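Local atomic coordinates of cytochrome P450 RhF (Acinetobacter radioresistens, PDB entry 6RO8), a protein that binds heme b and, as the heme domain of a class VII cytochrome P450, probably oxidises organic substrates as a monooxygenase. Residues 80-85 with 322-327; 86-91 with 112-117; 75-80 with 374-379. One frame throughout, in Å; residues are numbered along the deposited sequence.

Interaction 1: residues 80-85 with 322-327; sequences ITFSAC and RQVTTE. With HEM (protoporphyrin IX containing Fe), chain B.
F82 and S83 form the edge strand of the five-stranded mixed β-sheet of the P450 fold. They pair antiparallel with V324 and Q323 of strand 320-324. S83 and Q323 make the hydrogen-bonded pair: S83 N donates to Q323 O at 2.8 Å, and Q323 N returns a bond to S83 O at 2.9 Å. F82 and V324 are the non-hydrogen-bonded pair. Their side chains lie side by side on one face of the sheet, with V324 CG2 at the edge of the F82 ring, 3.9 Å from CD1. F335 of strand 333-335 touches both of them.

Beyond the strands, T325 N donates to T81 O at 3.0 Å. T325 OG1 sits between its own backbone N and carbonyl carbon (chi1 53°). This turns it back to the 80-81 backbone, where it is 2.7 Å from both I80 O and T81 O. Its one proton can go to either.

On the face with S83 and Q323, S83 OG accepts from C85 N at 3.2 Å, which makes an ST turn. The hydroxyl is also hydrogen-bonded to D117 OD2. C85 SG rests on Q323 CB, while Q323 OE1 is held by K340.

R322 carries the contact to the heme. Its chain bends at chi2 (-56°) and passes S83 O with CD. A84 CB covers one face of the guanidinium, toward the rim. At the guanidinium edge and in its plane, NH2 donates to propionate oxygen HEM O1A at 2.9 Å, with a nearly straight N-H...O angle of 165°.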
loop_
_atom_site.group_PDB
_atom_site.type_symbol
_atom_site.label_atom_id
_atom_site.label_comp_id
_atom_site.label_asym_id
_atom_site.label_seq_id
_atom_site.Cartn_x
_atom_site.Cartn_y
_atom_site.Cartn_z
ATOM N N ILE A 80 5.654 18.332 -10.208
ATOM C CA ILE A 80 6.142 18.669 -11.537
ATOM C C ILE A 80 7.607 18.259 -11.675
ATOM O O ILE A 80 7.969 17.515 -12.594
ATOM C CB ILE A 80 5.891 20.163 -11.855
ATOM C CG1 ILE A 80 6.362 21.078 -10.725
ATOM C CG2 ILE A 80 4.389 20.407 -12.045
ATOM C CD1 ILE A 80 7.111 22.347 -11.175
ATOM N N THR A 81 8.450 18.647 -10.713
ATOM C CA THR A 81 9.832 18.168 -10.698
ATOM C C THR A 81 9.902 16.661 -10.488
ATOM O O THR A 81 10.562 15.947 -11.252
ATOM C CB THR A 81 10.622 18.867 -9.600
ATOM O OG1 THR A 81 10.218 20.238 -9.536
ATOM C CG2 THR A 81 12.111 18.788 -9.909
ATOM N N PHE A 82 9.251 16.163 -9.438
ATOM C CA PHE A 82 9.293 14.748 -9.079
ATOM C C PHE A 82 7.953 14.134 -9.440
ATOM O O PHE A 82 6.965 14.304 -8.721
ATOM C CB PHE A 82 9.624 14.584 -7.604
ATOM C CG PHE A 82 10.725 15.469 -7.162
ATOM C CD1 PHE A 82 12.023 15.211 -7.557
ATOM C CD2 PHE A 82 10.464 16.587 -6.397
ATOM C CE1 PHE A 82 13.044 16.032 -7.175
ATOM C CE2 PHE A 82 11.482 17.411 -6.013
ATOM C CZ PHE A 82 12.780 17.133 -6.407
ATOM N N SER A 83 7.921 13.418 -10.549
ATOM C CA SER A 83 6.665 12.919 -11.070
ATOM C C SER A 83 6.449 11.462 -10.677
ATOM O O SER A 83 7.388 10.706 -10.408
ATOM C CB SER A 83 6.614 13.054 -12.588
ATOM O OG SER A 83 6.913 11.822 -13.225
ATOM N N ALA A 84 5.182 11.081 -10.680
ATOM C CA ALA A 84 4.720 9.778 -10.251
ATOM C C ALA A 84 4.780 8.732 -11.348
ATOM O O ALA A 84 4.315 7.611 -11.124
ATOM C CB ALA A 84 3.282 9.892 -9.737
ATOM N N CYS A 85 5.343 9.068 -12.519
ATOM C CA CYS A 85 5.217 8.200 -13.690
ATOM C C CYS A 85 5.747 6.798 -13.418
ATOM O O CYS A 85 5.162 5.812 -13.879
ATOM C CB CYS A 85 5.921 8.833 -14.889
ATOM S SG CYS A 85 7.712 9.104 -14.732
ATOM N N ARG A 322 9.472 8.108 -7.127
ATOM C CA ARG A 322 9.335 9.296 -7.950
ATOM C C ARG A 322 10.388 9.240 -9.044
ATOM O O ARG A 322 11.410 8.558 -8.910
ATOM C CB ARG A 322 9.490 10.591 -7.125
ATOM C CG ARG A 322 8.291 10.931 -6.269
ATOM C CD ARG A 322 7.050 11.015 -7.128
ATOM N NE ARG A 322 5.891 11.521 -6.392
ATOM C CZ ARG A 322 4.867 10.770 -5.989
ATOM N NH1 ARG A 322 4.863 9.469 -6.238
ATOM N NH2 ARG A 322 3.848 11.325 -5.350
ATOM N N GLN A 323 10.136 9.955 -10.136
ATOM C CA GLN A 323 11.123 10.121 -11.195
ATOM C C GLN A 323 11.361 11.599 -11.425
ATOM O O GLN A 323 10.421 12.393 -11.415
ATOM C CB GLN A 323 10.699 9.474 -12.508
ATOM C CG GLN A 323 11.897 9.231 -13.411
ATOM C CD GLN A 323 11.580 8.411 -14.635
ATOM O OE1 GLN A 323 11.256 7.229 -14.540
ATOM N NE2 GLN A 323 11.689 9.032 -15.803
ATOM N N VAL A 324 12.615 11.956 -11.624
ATOM C CA VAL A 324 13.024 13.349 -11.757
ATOM C C VAL A 324 12.904 13.769 -13.224
ATOM O O VAL A 324 13.376 13.067 -14.134
ATOM C CB VAL A 324 14.451 13.539 -11.216
ATOM C CG1 VAL A 324 14.948 14.960 -11.426
ATOM C CG2 VAL A 324 14.495 13.148 -9.734
ATOM N N THR A 325 12.254 14.914 -13.452
ATOM C CA THR A 325 11.922 15.392 -14.788
ATOM C C THR A 325 12.815 16.531 -15.266
ATOM O O THR A 325 12.982 16.703 -16.478
ATOM C CB THR A 325 10.464 15.855 -14.824
ATOM O OG1 THR A 325 10.254 16.806 -13.772
ATOM C CG2 THR A 325 9.516 14.668 -14.629
ATOM N N THR A 326 13.362 17.333 -14.353
ATOM C CA THR A 326 14.400 18.302 -14.674
ATOM C C THR A 326 15.424 18.262 -13.556
ATOM O O THR A 326 15.114 17.840 -12.443
ATOM C CB THR A 326 13.847 19.727 -14.826
ATOM O OG1 THR A 326 14.905 20.622 -15.227
ATOM C CG2 THR A 326 13.242 20.192 -13.509
ATOM N N GLU A 327 16.655 18.691 -13.835
ATOM C CA GLU A 327 17.613 18.643 -12.744
ATOM C C GLU A 327 17.143 19.550 -11.613
ATOM O O GLU A 327 16.411 20.524 -11.815
ATOM C CB GLU A 327 19.041 18.990 -13.181
ATOM C CG GLU A 327 19.241 19.922 -14.336
ATOM C CD GLU A 327 20.732 20.215 -14.548
ATOM O OE1 GLU A 327 21.095 20.858 -15.556
ATOM O OE2 GLU A 327 21.541 19.781 -13.692
HETATM C CHA HEM B . -2.585 6.802 -3.472
HETATM C CHB HEM B . -1.195 4.201 0.399
HETATM C CHC HEM B . -5.621 2.184 0.755
HETATM C CHD HEM B . -6.804 4.438 -3.384
HETATM C C1A HEM B . -1.804 6.270 -2.470
HETATM C C2A HEM B . -0.401 6.542 -2.213
HETATM C C3A HEM B . -0.023 5.831 -1.157
HETATM C C4A HEM B . -1.163 5.061 -0.688
HETATM C CMA HEM B . 1.397 5.837 -0.553
HETATM C CAA HEM B . 0.507 7.505 -3.013
HETATM C CBA HEM B . 0.555 8.810 -2.243
HETATM C CGA HEM B . 1.347 9.857 -2.977
HETATM O O1A HEM B . 1.887 9.559 -4.070
HETATM O O2A HEM B . 1.427 10.995 -2.455
HETATM C C1B HEM B . -2.281 3.508 0.880
HETATM C C2B HEM B . -2.335 2.795 2.142
HETATM C C3B HEM B . -3.559 2.220 2.236
HETATM C C4B HEM B . -4.316 2.563 1.040
HETATM C CMB HEM B . -1.152 2.742 3.145
HETATM C CAB HEM B . -4.169 1.369 3.374
HETATM C CBB HEM B . -3.640 1.208 4.587
HETATM C C1C HEM B . -6.339 2.614 -0.340
HETATM C C2C HEM B . -7.699 2.257 -0.705
HETATM C C3C HEM B . -7.999 2.902 -1.856
HETATM C C4C HEM B . -6.854 3.675 -2.245
HETATM C CMC HEM B . -8.592 1.310 0.125
HETATM C CAC HEM B . -9.287 2.920 -2.726
HETATM C CBC HEM B . -10.367 2.196 -2.432
HETATM C C1D HEM B . -5.774 5.250 -3.790
HETATM C C2D HEM B . -5.762 6.065 -4.981
HETATM C C3D HEM B . -4.611 6.726 -5.007
HETATM C C4D HEM B . -3.837 6.355 -3.828
HETATM C CMD HEM B . -6.875 6.161 -6.047
HETATM C CAD HEM B . -4.189 7.693 -6.138
HETATM C CBD HEM B . -4.666 9.117 -5.886
HETATM C CGD HEM B . -3.855 10.066 -6.738
HETATM O O1D HEM B . -2.982 9.586 -7.492
HETATM O O2D HEM B . -4.061 11.303 -6.668
HETATM N NA HEM B . -2.225 5.353 -1.530
HETATM N NB HEM B . -3.501 3.344 0.240
HETATM N NC HEM B . -5.863 3.478 -1.310
HETATM N ND HEM B . -4.584 5.455 -3.107
HETATM FE FE HEM B . -4.077 4.395 -1.419
HETATM O O HOH W 1 -3.250 2.798 -2.856
#

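Interaction 2: residues 86-91 with 112-117; sequences NALEKL and TLVNED. With HEM (protoporphyrin IX containing Fe), chain B; HIS (histidine), chain C.
L88 lays its CD1 methyl against three residues of the 112-117 loop. L88 CD1 is 3.8 Å from V114 CG1, and it also touches N115 ND2 and T112 OG1. L88 crosses all three side chains at about a right angle. A87 adds a second touch through its CB, 4.0 Å from N115 CB. Water 2 accepts from N115 ND2 at 2.7 Å. Its link to L88 N is unusually short and so doubtful.

Behind these contacts, L113 to E116 form a type I turn. The N115 side chain folds back to T112, just before the turn, with CG between its own N and carbonyl carbon (chi1 69°). N115 OD1 then accepts from T112 N at 2.8 Å, in the carbonyl plane and almost straight (178°). This bond helps fix how the amide is turned toward L88. V114 faces the heme pocket. Its CG1 lies 3.7 Å from NE2 of the bound histidine, and CG2 packs on the heme at CHA.

The two loops flank helix 96-104, which probably corresponds to the B' helix of other P450s. T112 rests on helix 257-270, and W320 of strand 320-324 touches both A87 and V114.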
loop_
_atom_site.group_PDB
_atom_site.type_symbol
_atom_site.label_atom_id
_atom_site.label_comp_id
_atom_site.label_asym_id
_atom_site.label_seq_id
_atom_site.Cartn_x
_atom_site.Cartn_y
_atom_site.Cartn_z
ATOM N N ASN A 86 6.791 6.680 -12.615
ATOM C CA ASN A 86 7.350 5.378 -12.307
ATOM C C ASN A 86 6.674 4.685 -11.125
ATOM O O ASN A 86 7.119 3.597 -10.749
ATOM C CB ASN A 86 8.852 5.512 -12.029
ATOM C CG ASN A 86 9.138 6.342 -10.793
ATOM O OD1 ASN A 86 8.318 7.176 -10.382
ATOM N ND2 ASN A 86 10.279 6.099 -10.174
ATOM N N ALA A 87 5.609 5.253 -10.545
ATOM C CA ALA A 87 5.065 4.690 -9.309
ATOM C C ALA A 87 4.576 3.256 -9.487
ATOM O O ALA A 87 4.555 2.491 -8.515
ATOM C CB ALA A 87 3.935 5.568 -8.760
ATOM N N LEU A 88 4.176 2.870 -10.703
ATOM C CA LEU A 88 3.737 1.501 -10.962
ATOM C C LEU A 88 4.639 0.795 -11.966
ATOM O O LEU A 88 4.287 -0.274 -12.485
ATOM C CB LEU A 88 2.290 1.478 -11.445
ATOM C CG LEU A 88 1.234 2.057 -10.502
ATOM C CD1 LEU A 88 -0.092 2.091 -11.240
ATOM C CD2 LEU A 88 1.124 1.264 -9.150
ATOM N N GLU A 89 5.809 1.368 -12.219
ATOM C CA GLU A 89 6.772 0.803 -13.144
ATOM C C GLU A 89 7.402 -0.466 -12.584
ATOM O O GLU A 89 7.649 -0.584 -11.382
ATOM C CB GLU A 89 7.828 1.859 -13.430
ATOM C CG GLU A 89 9.011 1.464 -14.288
ATOM C CD GLU A 89 10.017 2.582 -14.318
ATOM O OE1 GLU A 89 10.929 2.584 -13.467
ATOM O OE2 GLU A 89 9.860 3.488 -15.156
ATOM N N LYS A 90 7.684 -1.417 -13.468
ATOM C CA LYS A 90 8.217 -2.690 -13.013
ATOM C C LYS A 90 9.658 -2.509 -12.557
ATOM O O LYS A 90 10.488 -1.951 -13.273
ATOM C CB LYS A 90 8.123 -3.748 -14.108
ATOM C CG LYS A 90 8.692 -5.080 -13.642
ATOM C CD LYS A 90 8.443 -6.246 -14.591
ATOM C CE LYS A 90 8.874 -7.595 -13.973
ATOM N NZ LYS A 90 10.343 -7.842 -13.829
ATOM N N LEU A 91 9.949 -2.963 -11.343
ATOM C CA LEU A 91 11.229 -2.635 -10.735
ATOM C C LEU A 91 12.380 -3.248 -11.519
ATOM O O LEU A 91 13.281 -2.541 -11.983
ATOM C CB LEU A 91 11.239 -3.110 -9.288
ATOM C CG LEU A 91 12.430 -2.623 -8.492
ATOM C CD1 LEU A 91 12.333 -1.118 -8.321
ATOM C CD2 LEU A 91 12.374 -3.320 -7.165
ATOM N N THR A 112 -2.855 5.463 -14.515
ATOM C CA THR A 112 -4.097 5.454 -13.760
ATOM C C THR A 112 -4.246 6.802 -13.079
ATOM O O THR A 112 -4.247 7.843 -13.741
ATOM C CB THR A 112 -4.089 4.341 -12.722
ATOM O OG1 THR A 112 -2.930 4.495 -11.887
ATOM C CG2 THR A 112 -4.043 2.986 -13.404
ATOM N N LEU A 113 -4.359 6.795 -11.758
ATOM C CA LEU A 113 -4.281 8.021 -10.979
ATOM C C LEU A 113 -2.942 8.169 -10.281
ATOM O O LEU A 113 -2.323 9.236 -10.355
ATOM C CB LEU A 113 -5.406 8.068 -9.940
ATOM C CG LEU A 113 -6.781 8.499 -10.443
ATOM C CD1 LEU A 113 -7.765 8.567 -9.291
ATOM C CD2 LEU A 113 -6.691 9.840 -11.142
ATOM N N VAL A 114 -2.466 7.106 -9.626
ATOM C CA VAL A 114 -1.334 7.248 -8.715
ATOM C C VAL A 114 -0.060 7.524 -9.489
ATOM O O VAL A 114 0.871 8.132 -8.955
ATOM C CB VAL A 114 -1.206 6.003 -7.805
ATOM C CG1 VAL A 114 -0.644 4.808 -8.578
ATOM C CG2 VAL A 114 -0.389 6.323 -6.528
ATOM N N ASN A 115 0.001 7.106 -10.750
ATOM C CA ASN A 115 1.169 7.308 -11.598
ATOM C C ASN A 115 0.886 8.225 -12.777
ATOM O O ASN A 115 1.698 8.291 -13.710
ATOM C CB ASN A 115 1.724 5.965 -12.095
ATOM C CG ASN A 115 0.806 5.264 -13.091
ATOM O OD1 ASN A 115 -0.396 5.540 -13.175
ATOM N ND2 ASN A 115 1.380 4.342 -13.854
ATOM N N GLU A 116 -0.248 8.920 -12.771
ATOM C CA GLU A 116 -0.494 9.922 -13.794
ATOM C C GLU A 116 0.200 11.215 -13.407
ATOM O O GLU A 116 0.364 11.537 -12.233
ATOM C CB GLU A 116 -1.984 10.163 -14.015
ATOM C CG GLU A 116 -2.283 11.129 -15.172
ATOM C CD GLU A 116 -1.822 10.619 -16.524
ATOM O OE1 GLU A 116 -2.629 9.990 -17.233
ATOM O OE2 GLU A 116 -0.653 10.860 -16.880
ATOM N N ASP A 117 0.627 11.952 -14.414
ATOM C CA ASP A 117 1.714 12.881 -14.207
ATOM C C ASP A 117 1.303 14.332 -14.141
ATOM O O ASP A 117 2.084 15.159 -13.658
ATOM C CB ASP A 117 2.731 12.737 -15.338
ATOM C CG ASP A 117 4.099 12.896 -14.851
ATOM O OD1 ASP A 117 4.433 14.028 -14.465
ATOM O OD2 ASP A 117 4.813 11.878 -14.793
HETATM C CHA HEM B . -2.585 6.802 -3.472
HETATM C CHB HEM B . -1.195 4.201 0.399
HETATM C CHC HEM B . -5.621 2.184 0.755
HETATM C CHD HEM B . -6.804 4.438 -3.384
HETATM C C1A HEM B . -1.804 6.270 -2.470
HETATM C C2A HEM B . -0.401 6.542 -2.213
HETATM C C3A HEM B . -0.023 5.831 -1.157
HETATM C C4A HEM B . -1.163 5.061 -0.688
HETATM C CMA HEM B . 1.397 5.837 -0.553
HETATM C CAA HEM B . 0.507 7.505 -3.013
HETATM C CBA HEM B . 0.555 8.810 -2.243
HETATM C CGA HEM B . 1.347 9.857 -2.977
HETATM O O1A HEM B . 1.887 9.559 -4.070
HETATM O O2A HEM B . 1.427 10.995 -2.455
HETATM C C1B HEM B . -2.281 3.508 0.880
HETATM C C2B HEM B . -2.335 2.795 2.142
HETATM C C3B HEM B . -3.559 2.220 2.236
HETATM C C4B HEM B . -4.316 2.563 1.040
HETATM C CMB HEM B . -1.152 2.742 3.145
HETATM C CAB HEM B . -4.169 1.369 3.374
HETATM C CBB HEM B . -3.640 1.208 4.587
HETATM C C1C HEM B . -6.339 2.614 -0.340
HETATM C C2C HEM B . -7.699 2.257 -0.705
HETATM C C3C HEM B . -7.999 2.902 -1.856
HETATM C C4C HEM B . -6.854 3.675 -2.245
HETATM C CMC HEM B . -8.592 1.310 0.125
HETATM C CAC HEM B . -9.287 2.920 -2.726
HETATM C CBC HEM B . -10.367 2.196 -2.432
HETATM C C1D HEM B . -5.774 5.250 -3.790
HETATM C C2D HEM B . -5.762 6.065 -4.981
HETATM C C3D HEM B . -4.611 6.726 -5.007
HETATM C C4D HEM B . -3.837 6.355 -3.828
HETATM C CMD HEM B . -6.875 6.161 -6.047
HETATM C CAD HEM B . -4.189 7.693 -6.138
HETATM C CBD HEM B . -4.666 9.117 -5.886
HETATM C CGD HEM B . -3.855 10.066 -6.738
HETATM O O1D HEM B . -2.982 9.586 -7.492
HETATM O O2D HEM B . -4.061 11.303 -6.668
HETATM N NA HEM B . -2.225 5.353 -1.530
HETATM N NB HEM B . -3.501 3.344 0.240
HETATM N NC HEM B . -5.863 3.478 -1.310
HETATM N ND HEM B . -4.584 5.455 -3.107
HETATM FE FE HEM B . -4.077 4.395 -1.419
HETATM N N HIS C . -0.970 -0.065 -4.822
HETATM C CA HIS C . -0.789 0.856 -3.705
HETATM C C HIS C . -1.858 0.647 -2.637
HETATM O O HIS C . -1.925 1.425 -1.675
HETATM C CB HIS C . -0.812 2.304 -4.196
HETATM C CG HIS C . -1.844 2.570 -5.246
HETATM N ND1 HIS C . -2.757 3.600 -5.150
HETATM C CD2 HIS C . -2.110 1.940 -6.415
HETATM C CE1 HIS C . -3.540 3.592 -6.215
HETATM N NE2 HIS C . -3.168 2.595 -6.998
HETATM O OXT HIS C . -2.658 -0.286 -2.720
HETATM O O HOH W 2 3.882 3.646 -13.064
HETATM O O HOH W 1 -3.250 2.798 -2.856
#

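Interaction 3: residues 75-80 with 374-379; sequences IFRDPI and FGYGAH. With HEM (protoporphyrin IX containing Fe), chain B.
F76 and G375 meet beside the heme propionates, where the end of helix 69-77 packs on the loop leading to the heme ligand. G375 CA lies over one face of the F76 ring, 4.0 Å from its centroid and 19° off the normal, a CH-pi contact. Y376 N sits over the same face, also offset from the centre. It gives a weak hydrogen bond to HEM O2A at 3.4 Å. At the base of the two side chains, F76 CB packs on Y376 CB at 4.0 Å.

A chi1 of -180° swings the Y376 ring away from the backbone N and out alongside R77. The two side chains point the same way. R77 CD is at the ring edge, 4.1 Å from Y376 CE2, and the guanidinium and ring planes are 83° apart. Farther along, P79 CG touches A378 CB at 3.9 Å.

Residues 374-379 belong to the Cys-ligand loop, which carries the start of the P450 signature from F374 to the axial iron ligand C381. F374 and C381 are also joined by a backbone hydrogen bond. G375 and G377 both have positive phi, and G375 CA passes close to propionate oxygen O2A. The F374 ring reaches the porphyrin, with CE1 3.6 Å from HEM C2B. H379 grips the other propionate: its ND1 donates to HEM O1D at 2.8 Å, with the oxygen near the imidazole plane at the ring edge. R126 is a further hydrogen-bond donor to the heme. M122 of helix 121-127 touches the H379 side chain.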
loop_
_atom_site.group_PDB
_atom_site.type_symbol
_atom_site.label_atom_id
_atom_site.label_comp_id
_atom_site.label_asym_id
_atom_site.label_seq_id
_atom_site.Cartn_x
_atom_site.Cartn_y
_atom_site.Cartn_z
ATOM N N ILE A 75 9.793 16.124 -1.606
ATOM C CA ILE A 75 9.635 15.504 -2.917
ATOM C C ILE A 75 8.157 15.228 -3.228
ATOM O O ILE A 75 7.695 15.454 -4.359
ATOM C CB ILE A 75 10.527 14.248 -2.999
ATOM C CG1 ILE A 75 12.002 14.669 -2.962
ATOM C CG2 ILE A 75 10.255 13.437 -4.262
ATOM C CD1 ILE A 75 12.909 13.754 -2.156
ATOM N N PHE A 76 7.385 14.767 -2.234
ATOM C CA PHE A 76 5.952 14.572 -2.444
ATOM C C PHE A 76 5.266 15.874 -2.842
ATOM O O PHE A 76 4.339 15.871 -3.664
ATOM C CB PHE A 76 5.300 14.034 -1.178
ATOM C CG PHE A 76 5.228 12.551 -1.104
ATOM C CD1 PHE A 76 4.634 11.819 -2.120
ATOM C CD2 PHE A 76 5.725 11.876 0.009
ATOM C CE1 PHE A 76 4.551 10.426 -2.043
ATOM C CE2 PHE A 76 5.634 10.486 0.097
ATOM C CZ PHE A 76 5.051 9.764 -0.935
ATOM N N ARG A 77 5.710 16.997 -2.267
ATOM C CA ARG A 77 5.027 18.278 -2.425
ATOM C C ARG A 77 5.169 18.862 -3.835
ATOM O O ARG A 77 4.338 19.680 -4.238
ATOM C CB ARG A 77 5.565 19.252 -1.376
ATOM C CG ARG A 77 4.853 20.589 -1.320
ATOM C CD ARG A 77 5.031 21.288 0.029
ATOM N NE ARG A 77 6.302 20.964 0.671
ATOM C CZ ARG A 77 6.536 21.089 1.975
ATOM N NH1 ARG A 77 5.580 21.533 2.783
ATOM N NH2 ARG A 77 7.728 20.773 2.471
ATOM N N ASP A 78 6.179 18.450 -4.602
ATOM C CA ASP A 78 6.463 18.994 -5.930
ATOM C C ASP A 78 6.310 17.886 -6.965
ATOM O O ASP A 78 7.272 17.157 -7.259
ATOM C CB ASP A 78 7.866 19.601 -5.958
ATOM C CG ASP A 78 8.239 20.197 -7.314
ATOM O OD1 ASP A 78 7.448 20.087 -8.268
ATOM O OD2 ASP A 78 9.345 20.776 -7.422
ATOM N N PRO A 79 5.127 17.729 -7.558
ATOM C CA PRO A 79 4.928 16.672 -8.553
ATOM C C PRO A 79 5.248 17.087 -9.975
ATOM O O PRO A 79 5.099 16.262 -10.881
ATOM C CB PRO A 79 3.433 16.354 -8.409
ATOM C CG PRO A 79 2.823 17.646 -8.016
ATOM C CD PRO A 79 3.875 18.454 -7.280
ATOM N N ILE A 80 5.654 18.332 -10.208
ATOM C CA ILE A 80 6.142 18.669 -11.537
ATOM C C ILE A 80 7.607 18.259 -11.675
ATOM O O ILE A 80 7.969 17.515 -12.594
ATOM C CB ILE A 80 5.891 20.163 -11.855
ATOM C CG1 ILE A 80 6.362 21.078 -10.725
ATOM C CG2 ILE A 80 4.389 20.407 -12.045
ATOM C CD1 ILE A 80 7.111 22.347 -11.175
ATOM N N PHE A 374 0.421 7.541 3.748
ATOM C CA PHE A 374 -0.572 7.802 2.702
ATOM C C PHE A 374 -0.059 8.743 1.622
ATOM O O PHE A 374 -0.842 9.152 0.746
ATOM C CB PHE A 374 -1.866 8.388 3.294
ATOM C CG PHE A 374 -2.674 7.403 4.098
ATOM C CD1 PHE A 374 -3.044 6.182 3.562
ATOM C CD2 PHE A 374 -3.060 7.704 5.402
ATOM C CE1 PHE A 374 -3.786 5.278 4.315
ATOM C CE2 PHE A 374 -3.798 6.813 6.163
ATOM C CZ PHE A 374 -4.165 5.598 5.621
ATOM N N GLY A 375 1.229 9.094 1.674
ATOM C CA GLY A 375 1.764 10.152 0.853
ATOM C C GLY A 375 1.400 11.528 1.380
ATOM O O GLY A 375 0.914 11.708 2.499
ATOM N N TYR A 376 1.650 12.520 0.534
ATOM C CA TYR A 376 1.419 13.913 0.878
ATOM C C TYR A 376 1.221 14.676 -0.426
ATOM O O TYR A 376 1.890 14.393 -1.426
ATOM C CB TYR A 376 2.596 14.480 1.687
ATOM C CG TYR A 376 2.465 15.925 2.108
ATOM C CD1 TYR A 376 1.834 16.268 3.297
ATOM C CD2 TYR A 376 2.995 16.949 1.330
ATOM C CE1 TYR A 376 1.722 17.595 3.702
ATOM C CE2 TYR A 376 2.885 18.289 1.724
ATOM C CZ TYR A 376 2.244 18.608 2.914
ATOM O OH TYR A 376 2.129 19.933 3.322
ATOM N N GLY A 377 0.280 15.619 -0.418
ATOM C CA GLY A 377 0.078 16.476 -1.571
ATOM C C GLY A 377 -0.797 15.914 -2.676
ATOM O O GLY A 377 -1.868 15.360 -2.423
ATOM N N ALA A 378 -0.323 16.040 -3.917
ATOM C CA ALA A 378 -1.194 15.882 -5.077
ATOM C C ALA A 378 -1.776 14.480 -5.154
ATOM O O ALA A 378 -2.984 14.324 -5.384
ATOM C CB ALA A 378 -0.428 16.220 -6.360
ATOM N N HIS A 379 -0.941 13.455 -4.940
ATOM C CA HIS A 379 -1.334 12.061 -5.086
ATOM C C HIS A 379 -1.710 11.412 -3.758
ATOM O O HIS A 379 -1.883 10.184 -3.706
ATOM C CB HIS A 379 -0.216 11.258 -5.751
ATOM C CG HIS A 379 -0.000 11.589 -7.197
ATOM N ND1 HIS A 379 -0.653 10.937 -8.221
ATOM C CD2 HIS A 379 0.802 12.506 -7.790
ATOM C CE1 HIS A 379 -0.262 11.436 -9.378
ATOM N NE2 HIS A 379 0.613 12.394 -9.143
HETATM C CHA HEM B . -2.585 6.802 -3.472
HETATM C CHB HEM B . -1.195 4.201 0.399
HETATM C CHC HEM B . -5.621 2.184 0.755
HETATM C CHD HEM B . -6.804 4.438 -3.384
HETATM C C1A HEM B . -1.804 6.270 -2.470
HETATM C C2A HEM B . -0.401 6.542 -2.213
HETATM C C3A HEM B . -0.023 5.831 -1.157
HETATM C C4A HEM B . -1.163 5.061 -0.688
HETATM C CMA HEM B . 1.397 5.837 -0.553
HETATM C CAA HEM B . 0.507 7.505 -3.013
HETATM C CBA HEM B . 0.555 8.810 -2.243
HETATM C CGA HEM B . 1.347 9.857 -2.977
HETATM O O1A HEM B . 1.887 9.559 -4.070
HETATM O O2A HEM B . 1.427 10.995 -2.455
HETATM C C1B HEM B . -2.281 3.508 0.880
HETATM C C2B HEM B . -2.335 2.795 2.142
HETATM C C3B HEM B . -3.559 2.220 2.236
HETATM C C4B HEM B . -4.316 2.563 1.040
HETATM C CMB HEM B . -1.152 2.742 3.145
HETATM C CAB HEM B . -4.169 1.369 3.374
HETATM C CBB HEM B . -3.640 1.208 4.587
HETATM C C1C HEM B . -6.339 2.614 -0.340
HETATM C C2C HEM B . -7.699 2.257 -0.705
HETATM C C3C HEM B . -7.999 2.902 -1.856
HETATM C C4C HEM B . -6.854 3.675 -2.245
HETATM C CMC HEM B . -8.592 1.310 0.125
HETATM C CAC HEM B . -9.287 2.920 -2.726
HETATM C CBC HEM B . -10.367 2.196 -2.432
HETATM C C1D HEM B . -5.774 5.250 -3.790
HETATM C C2D HEM B . -5.762 6.065 -4.981
HETATM C C3D HEM B . -4.611 6.726 -5.007
HETATM C C4D HEM B . -3.837 6.355 -3.828
HETATM C CMD HEM B . -6.875 6.161 -6.047
HETATM C CAD HEM B . -4.189 7.693 -6.138
HETATM C CBD HEM B . -4.666 9.117 -5.886
HETATM C CGD HEM B . -3.855 10.066 -6.738
HETATM O O1D HEM B . -2.982 9.586 -7.492
HETATM O O2D HEM B . -4.061 11.303 -6.668
HETATM N NA HEM B . -2.225 5.353 -1.530
HETATM N NB HEM B . -3.501 3.344 0.240
HETATM N NC HEM B . -5.863 3.478 -1.310
HETATM N ND HEM B . -4.584 5.455 -3.107
HETATM FE FE HEM B . -4.077 4.395 -1.419
HETATM O O HOH W 1 -3.250 2.798 -2.856
#

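From the N terminus, helix 69-77 runs into residues 75-80, which meet residues 374-379 of the loop before helix 384-401. That pairing, interaction 3, closes the widest loop. I80 is shared with interaction 1, where 80-85 meets 322-327 and closes a smaller loop within it. Residues 86-91 follow directly and meet 112-117 in interaction 2, a short loop around helix 96-104 that lies inside both others. The three are nested, and none cross. A weak hydrogen bond from N86 ND2 to R322 O joins interactions 1 and 2, and A84 packs on H379 of interaction 3. Together they tie the mixed sheet, the helix 96-104 region and the Cys-ligand loop around the heme.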